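Putative thiosugar synthase (Amycolatopsis orientalis, PDB 4N6F) probably makes the carbon-sulphur bond of a 2-thiosugar, acting as a ThiG-like TIM-barrel synthase on a sugar phosphate with sulphur from a carrier protein. Local coordinates at residues T53-D56 / R61-L64. Numbering follows the deposited sequence.
With CA (calcium ion), chain C.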
loop_
_atom_site.group_PDB
_atom_site.type_symbol
_atom_site.label_atom_id
_atom_site.label_comp_id
_atom_site.label_asym_id
_atom_site.label_seq_id
_atom_site.Cartn_x
_atom_site.Cartn_y
_atom_site.Cartn_z
ATOM N N THR A 53 16.853 -18.507 -11.148
ATOM C CA THR A 53 17.062 -19.437 -12.203
ATOM C C THR A 53 17.328 -20.868 -11.811
ATOM O O THR A 53 17.981 -21.152 -10.854
ATOM C CB THR A 53 18.136 -18.946 -13.154
ATOM O OG1 THR A 53 18.087 -19.720 -14.342
ATOM C CG2 THR A 53 19.469 -19.070 -12.553
ATOM N N THR A 54 16.764 -21.750 -12.609
ATOM C CA THR A 54 16.949 -23.183 -12.544
ATOM C C THR A 54 17.733 -23.717 -13.748
ATOM O O THR A 54 17.676 -24.865 -14.062
ATOM C CB THR A 54 15.602 -23.918 -12.422
ATOM O OG1 THR A 54 14.747 -23.518 -13.478
ATOM C CG2 THR A 54 14.921 -23.552 -11.151
ATOM N N VAL A 55 18.444 -22.865 -14.436
ATOM C CA VAL A 55 18.978 -23.239 -15.731
ATOM C C VAL A 55 19.987 -24.353 -15.521
ATOM O O VAL A 55 20.804 -24.317 -14.596
ATOM C CB VAL A 55 19.618 -22.070 -16.511
ATOM C CG1 VAL A 55 20.871 -21.550 -15.826
ATOM C CG2 VAL A 55 19.958 -22.516 -17.928
ATOM N N ASP A 56 19.880 -25.361 -16.374
ATOM C CA ASP A 56 20.735 -26.516 -16.321
ATOM C C ASP A 56 21.247 -26.697 -17.751
ATOM O O ASP A 56 20.466 -27.062 -18.640
ATOM C CB ASP A 56 19.915 -27.710 -15.837
ATOM C CG ASP A 56 20.721 -28.981 -15.775
ATOM O OD1 ASP A 56 21.821 -29.003 -16.350
ATOM O OD2 ASP A 56 20.263 -29.957 -15.151
ATOM N N ARG A 61 15.166 -29.245 -21.891
ATOM C CA ARG A 61 13.976 -28.466 -21.583
ATOM C C ARG A 61 14.321 -27.087 -20.996
ATOM O O ARG A 61 13.872 -26.067 -21.502
ATOM C CB ARG A 61 13.082 -29.218 -20.606
ATOM C CG ARG A 61 11.780 -28.497 -20.340
ATOM C CD ARG A 61 10.864 -29.297 -19.446
ATOM N NE ARG A 61 9.470 -29.039 -19.786
ATOM C CZ ARG A 61 8.685 -28.132 -19.209
ATOM N NH1 ARG A 61 7.431 -28.009 -19.634
ATOM N NH2 ARG A 61 9.125 -27.353 -18.213
ATOM N N SER A 62 15.125 -27.056 -19.940
ATOM C CA SER A 62 15.456 -25.780 -19.323
ATOM C C SER A 62 16.328 -24.915 -20.254
ATOM O O SER A 62 16.216 -23.685 -20.233
ATOM C CB SER A 62 16.086 -25.965 -17.929
ATOM O OG SER A 62 17.491 -26.057 -18.006
ATOM N N SER A 63 17.168 -25.536 -21.084
ATOM C CA SER A 63 17.983 -24.766 -22.040
ATOM C C SER A 63 17.119 -24.082 -23.093
ATOM O O SER A 63 17.376 -22.943 -23.461
ATOM C CB SER A 63 19.045 -25.639 -22.724
ATOM O OG SER A 63 20.057 -26.006 -21.801
ATOM N N LEU A 64 16.087 -24.773 -23.562
ATOM C CA LEU A 64 15.173 -24.204 -24.556
ATOM C C LEU A 64 14.284 -23.108 -23.988
ATOM O O LEU A 64 14.009 -22.132 -24.669
ATOM C CB LEU A 64 14.300 -25.291 -25.183
ATOM C CG LEU A 64 15.005 -26.309 -26.085
ATOM C CD1 LEU A 64 13.960 -27.255 -26.658
ATOM C CD2 LEU A 64 15.780 -25.618 -27.197
HETATM CA CA CA C . 22.188 -31.531 -15.836
HETATM O O HOH W 1 23.729 -30.555 -14.256
HETATM O O HOH W 2 23.870 -33.351 -15.943
#
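Ser-62, in the first turn of helix 60-70, turns its hydroxyl onto the backbone of Asp-56 in the beta-alpha loop that follows strand 50-52 of the TIM barrel. The tight part lies here: Asp-56 N donates to Ser-62 OG at 3.0 Å (N-H...O angle 151°), and Asp-56 CB rests 3.6 Å from the same oxygen. Val-55 CG2 approaches more loosely, 4.3 Å from Ser-62 OG. Replacing Ser-62 by an alanine removes the hydroxyl and would probably leave the amide of Asp-56 without this acceptor, weakening the tie between loop and helix. Ser-63 OG lies 3.4 Å from Asp-56 O, but its hydrogen bond goes to Asn-59 O one turn back. Thr-53 OG1 accepts from Val-55 N, an ST turn just ahead of the contact. The solvent side belongs to the carboxylate of Asp-56. With CG anti to the backbone N (chi1 179°), the carboxylate extends to a calcium ion, which Asp-58 also binds. Two waters are also bound to the metal, and the carboxylate grips it with both oxygens, OD1 and OD2 of Asp-56 each lying 2.6 Å from the calcium.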